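Local coordinates for protein beta-N-acetylglucosaminidase (Thermotoga maritima, PDB 3WO8) that probably hydrolyses terminal non-reducing N-acetyl-D-hexosamine residues from N-acetyl-beta-D-hexosaminides, as a dimeric glycoside hydrolase of family 3, at residues N25-E30 against L56-S61; S61-S64 against D68-I71. All coordinates share one frame; numbering follows the deposited sequence.

Interaction 1: N25-E30 against L56-S61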
loop_
_atom_site.group_PDB
_atom_site.type_symbol
_atom_site.label_atom_id
_atom_site.label_comp_id
_atom_site.label_asym_id
_atom_site.label_seq_id
_atom_site.Cartn_x
_atom_site.Cartn_y
_atom_site.Cartn_z
ATOM N N ASN B 25 -5.853 6.704 -17.505
ATOM C CA ASN B 25 -5.258 5.406 -17.342
ATOM C C ASN B 25 -3.794 5.446 -17.686
ATOM O O ASN B 25 -3.145 4.407 -17.685
ATOM C CB ASN B 25 -5.967 4.364 -18.214
ATOM C CG ASN B 25 -5.710 2.943 -17.733
ATOM O OD1 ASN B 25 -5.282 2.047 -18.482
ATOM N ND2 ASN B 25 -5.969 2.734 -16.472
ATOM N N ASP B 26 -3.271 6.637 -17.971
ATOM C CA ASP B 26 -1.845 6.782 -18.253
ATOM C C ASP B 26 -1.409 8.220 -17.946
ATOM O O ASP B 26 -2.221 9.106 -17.634
ATOM C CB ASP B 26 -1.469 6.329 -19.702
ATOM C CG ASP B 26 0.070 6.013 -19.883
ATOM O OD1 ASP B 26 0.735 5.446 -18.985
ATOM O OD2 ASP B 26 0.639 6.337 -20.937
ATOM N N PHE B 27 -0.100 8.434 -17.983
ATOM C CA PHE B 27 0.463 9.757 -17.803
ATOM C C PHE B 27 1.645 9.992 -18.784
ATOM O O PHE B 27 2.640 9.232 -18.838
ATOM C CB PHE B 27 0.846 9.974 -16.338
ATOM C CG PHE B 27 1.392 11.352 -16.057
ATOM C CD1 PHE B 27 0.550 12.443 -15.979
ATOM C CD2 PHE B 27 2.727 11.557 -15.886
ATOM C CE1 PHE B 27 1.053 13.713 -15.744
ATOM C CE2 PHE B 27 3.226 12.820 -15.641
ATOM C CZ PHE B 27 2.391 13.899 -15.582
ATOM N N ASN B 28 1.499 11.034 -19.588
ATOM C CA ASN B 28 2.405 11.268 -20.682
ATOM C C ASN B 28 2.164 12.642 -21.263
ATOM O O ASN B 28 1.315 13.374 -20.772
ATOM C CB ASN B 28 2.145 10.238 -21.753
ATOM C CG ASN B 28 0.692 10.128 -22.074
ATOM O OD1 ASN B 28 0.006 11.123 -22.221
ATOM N ND2 ASN B 28 0.203 8.914 -22.140
ATOM N N GLU B 29 2.879 12.970 -22.340
ATOM C CA GLU B 29 2.840 14.314 -22.885
ATOM C C GLU B 29 1.435 14.713 -23.358
ATOM O O GLU B 29 1.057 15.878 -23.280
ATOM C CB GLU B 29 3.892 14.460 -23.988
ATOM C CG GLU B 29 4.249 15.908 -24.308
ATOM C CD GLU B 29 4.818 16.657 -23.116
ATOM O OE1 GLU B 29 5.544 16.021 -22.320
ATOM O OE2 GLU B 29 4.546 17.873 -22.976
ATOM N N GLU B 30 0.646 13.752 -23.820
ATOM C CA GLU B 30 -0.716 14.055 -24.269
ATOM C C GLU B 30 -1.574 14.452 -23.061
ATOM O O GLU B 30 -2.272 15.466 -23.092
ATOM C CB GLU B 30 -1.320 12.847 -25.005
ATOM C CG GLU B 30 -2.729 13.048 -25.583
ATOM C CD GLU B 30 -3.282 11.780 -26.231
ATOM O OE1 GLU B 30 -2.475 10.979 -26.709
ATOM O OE2 GLU B 30 -4.503 11.563 -26.271
ATOM N N LEU B 56 2.317 7.523 -10.775
ATOM C CA LEU B 56 1.440 8.147 -9.812
ATOM C C LEU B 56 2.117 9.338 -9.174
ATOM O O LEU B 56 1.518 10.384 -9.022
ATOM C CB LEU B 56 1.015 7.171 -8.718
ATOM C CG LEU B 56 0.116 7.866 -7.709
ATOM C CD1 LEU B 56 -1.121 8.461 -8.397
ATOM C CD2 LEU B 56 -0.263 6.922 -6.615
ATOM N N MET B 57 3.386 9.181 -8.834
ATOM C CA MET B 57 4.121 10.277 -8.235
ATOM C C MET B 57 4.314 11.459 -9.175
ATOM O O MET B 57 4.114 12.608 -8.803
ATOM C CB MET B 57 5.469 9.792 -7.685
ATOM C CG MET B 57 5.350 8.892 -6.448
ATOM S SD MET B 57 6.876 7.996 -6.082
ATOM C CE MET B 57 6.257 7.153 -4.614
ATOM N N ASP B 58 4.720 11.212 -10.399
ATOM C CA ASP B 58 4.982 12.335 -11.294
ATOM C C ASP B 58 3.688 12.993 -11.662
ATOM O O ASP B 58 3.650 14.185 -11.843
ATOM C CB ASP B 58 5.690 11.886 -12.547
ATOM C CG ASP B 58 6.486 12.993 -13.184
ATOM O OD1 ASP B 58 7.151 13.724 -12.413
ATOM O OD2 ASP B 58 6.464 13.113 -14.438
ATOM N N PHE B 59 2.612 12.224 -11.720
ATOM C CA PHE B 59 1.317 12.793 -12.038
ATOM C C PHE B 59 0.898 13.736 -10.926
ATOM O O PHE B 59 0.417 14.797 -11.181
ATOM C CB PHE B 59 0.287 11.668 -12.285
ATOM C CG PHE B 59 -0.956 12.080 -13.064
ATOM C CD1 PHE B 59 -1.105 13.345 -13.612
ATOM C CD2 PHE B 59 -1.977 11.167 -13.237
ATOM C CE1 PHE B 59 -2.254 13.685 -14.285
ATOM C CE2 PHE B 59 -3.113 11.481 -13.929
ATOM C CZ PHE B 59 -3.260 12.745 -14.452
ATOM N N MET B 60 1.108 13.365 -9.678
ATOM C CA MET B 60 0.661 14.208 -8.554
ATOM C C MET B 60 1.554 15.436 -8.479
ATOM O O MET B 60 1.117 16.519 -8.164
ATOM C CB MET B 60 0.753 13.427 -7.231
ATOM C CG MET B 60 -0.291 12.339 -7.055
ATOM S SD MET B 60 -1.887 13.121 -6.806
ATOM C CE MET B 60 -2.902 11.717 -6.398
ATOM N N SER B 61 2.836 15.251 -8.731
ATOM C CA SER B 61 3.748 16.373 -8.777
ATOM C C SER B 61 3.354 17.392 -9.842
ATOM O O SER B 61 3.404 18.582 -9.618
ATOM C CB SER B 61 5.138 15.887 -9.130
ATOM O OG SER B 61 6.011 16.980 -9.170
#
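Phe27 and Phe59 make a buried aromatic contact between the loop that leads from strand 20-24 into helix 29-37 and the flank of helix 53-66. The two rings meet obliquely, with centroids 4.5 Å apart and planes at 33°. The backbone of the helix takes part: Phe59 CA sits over the middle of the Phe27 ring, 3.8 Å from its centroid, in a CH-pi contact. Phe27 is placed there by its first torsion (chi1 -178°), which sets CG anti to the backbone N. In the TIM barrel of this glycoside hydrolase, the contact joins the first beta-alpha loop to a helix that follows the second strand; Phe59 also packs on Ile43 and Ile45 of strand 42-45. At the ring's rim, Phe27 CE2 lies 3.5 Å from Asp58 OD2, the carboxylate plane turned 86° from the ring. The charge of Asp58 is met by a salt bridge from OD1 to Lys467. Replacing Phe27 with alanine would probably uncover Phe59 CA and open a gap between loop and helix. Asn28 ND2 donates to Asp26 OD2 over 2.9 Å, reaching it from above the carboxylate plane, while Asn28 OD1 caps Val31 N.

Interaction 2: S61-S64 against D68-I71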
loop_
_atom_site.group_PDB
_atom_site.type_symbol
_atom_site.label_atom_id
_atom_site.label_comp_id
_atom_site.label_asym_id
_atom_site.label_seq_id
_atom_site.Cartn_x
_atom_site.Cartn_y
_atom_site.Cartn_z
ATOM N N SER B 61 2.836 15.251 -8.731
ATOM C CA SER B 61 3.748 16.373 -8.777
ATOM C C SER B 61 3.354 17.392 -9.842
ATOM O O SER B 61 3.404 18.582 -9.618
ATOM C CB SER B 61 5.138 15.887 -9.130
ATOM O OG SER B 61 6.011 16.980 -9.170
ATOM N N PHE B 62 3.010 16.899 -11.021
ATOM C CA PHE B 62 2.478 17.717 -12.093
ATOM C C PHE B 62 1.182 18.418 -11.669
ATOM O O PHE B 62 1.060 19.626 -11.861
ATOM C CB PHE B 62 2.247 16.866 -13.349
ATOM C CG PHE B 62 1.505 17.576 -14.426
ATOM C CD1 PHE B 62 2.168 18.456 -15.274
ATOM C CD2 PHE B 62 0.137 17.386 -14.585
ATOM C CE1 PHE B 62 1.492 19.127 -16.280
ATOM C CE2 PHE B 62 -0.553 18.061 -15.577
ATOM C CZ PHE B 62 0.134 18.923 -16.434
ATOM N N LEU B 63 0.222 17.700 -11.115
ATOM C CA LEU B 63 -1.047 18.341 -10.826
ATOM C C LEU B 63 -0.783 19.408 -9.816
ATOM O O LEU B 63 -1.434 20.470 -9.775
ATOM C CB LEU B 63 -2.050 17.369 -10.266
ATOM C CG LEU B 63 -2.472 16.344 -11.295
ATOM C CD1 LEU B 63 -3.188 15.164 -10.645
ATOM C CD2 LEU B 63 -3.362 17.007 -12.341
ATOM N N SER B 64 0.212 19.149 -8.996
ATOM C CA SER B 64 0.440 20.017 -7.871
ATOM C C SER B 64 0.933 21.378 -8.353
ATOM O O SER B 64 0.400 22.410 -7.964
ATOM C CB SER B 64 1.440 19.374 -6.914
ATOM O OG SER B 64 1.503 20.105 -5.722
ATOM N N ASP B 68 -5.398 23.430 -8.907
ATOM C CA ASP B 68 -6.146 23.024 -7.768
ATOM C C ASP B 68 -7.216 22.109 -8.320
ATOM O O ASP B 68 -8.069 22.574 -9.065
ATOM C CB ASP B 68 -6.705 24.275 -7.094
ATOM C CG ASP B 68 -7.475 23.967 -5.835
ATOM O OD1 ASP B 68 -6.947 23.259 -4.952
ATOM O OD2 ASP B 68 -8.610 24.458 -5.702
ATOM N N PHE B 69 -7.143 20.810 -7.982
ATOM C CA PHE B 69 -8.057 19.778 -8.516
ATOM C C PHE B 69 -8.742 18.920 -7.485
ATOM O O PHE B 69 -8.393 18.895 -6.320
ATOM C CB PHE B 69 -7.331 18.793 -9.407
ATOM C CG PHE B 69 -6.454 19.423 -10.429
ATOM C CD1 PHE B 69 -5.192 19.866 -10.089
ATOM C CD2 PHE B 69 -6.862 19.535 -11.746
ATOM C CE1 PHE B 69 -4.348 20.435 -11.050
ATOM C CE2 PHE B 69 -6.034 20.129 -12.710
ATOM C CZ PHE B 69 -4.767 20.574 -12.361
ATOM N N LEU B 70 -9.732 18.194 -7.977
ATOM C CA LEU B 70 -10.373 17.166 -7.241
ATOM C C LEU B 70 -9.832 15.883 -7.786
ATOM O O LEU B 70 -10.152 15.534 -8.907
ATOM C CB LEU B 70 -11.863 17.199 -7.486
ATOM C CG LEU B 70 -12.546 18.424 -6.916
ATOM C CD1 LEU B 70 -14.039 18.283 -7.105
ATOM C CD2 LEU B 70 -12.206 18.604 -5.445
ATOM N N ILE B 71 -9.017 15.193 -6.977
ATOM C CA ILE B 71 -8.285 13.987 -7.361
ATOM C C ILE B 71 -8.908 12.797 -6.684
ATOM O O ILE B 71 -8.957 12.719 -5.446
ATOM C CB ILE B 71 -6.801 14.119 -7.014
ATOM C CG1 ILE B 71 -6.300 15.478 -7.525
ATOM C CG2 ILE B 71 -6.003 13.024 -7.717
ATOM C CD1 ILE B 71 -4.801 15.749 -7.438
#
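With chi1 of -68° at Leu63 and -48° at Phe69, each side chain has its CG anti to its own carbonyl carbon, and the two cross at about a right angle where helix 53-66 packs on the segment entering strand 70-72. This is the alpha-to-beta half of a beta-alpha-beta crossover in the TIM barrel: the helix ends, a short turn reverses the chain, and the next parallel strand begins beside strand 42-45. Leu63 faces the strand side and divides its two methyl groups between two partners. The CD2 methyl stands over one face of the Phe69 ring, 3.9 Å from the ring centroid and 14° off the normal, a CH-pi contact displaced somewhat toward the rim. The CD1 methyl meets Ile71 tip to tip, CD1 to CD1 at 3.6 Å. Leu63 thus bridges the last residue before the strand and a residue within it, two positions further on, while the intervening Leu70 turns to Thr41, Leu252 and Leu324.

All three touching residues are buried and the contact between them is mainly apolar. Ile43 of the neighbouring strand touches both Leu63 and Phe69, and Ile45 packs on Ile71, so the side chains of strand 42-45 continue the same hydrophobic layer between sheet and helix. The backbone around Phe69 and Ile71 is also held by Asn120, whose side chain accepts a bond from Ile71 N and donates one to Phe69 O. Besides its CD2 methyl, Leu63 brings its carbonyl close to the ring: Leu63 O lies 3.2 Å from Phe69 CE1, while Leu63 CB, on the side chain, lies 3.9 Å from Phe69 CE1.

How the interactions relate
From the N terminus, the chain leaves strand 20-24 through the loop at 25-28, runs along helix 29-37 and strand 42-45, and returns on helix 53-66, where interaction 1 closes a loop with 25 residues between its segments. Interaction 2 follows in sequence, closing a much tighter loop of three residues between the end of that helix and strand 70-72. The two loops neither nest nor cross; they meet at Ser61, common to both. Helix 53-66 is therefore held at successive turns, first to the first beta-alpha loop, then to the third barrel strand. The two contacts also touch directly: Met60 CE packs on Ile71 CG2 at 3.6 Å, and Phe27 CZ on Phe62 CB at 3.7 Å.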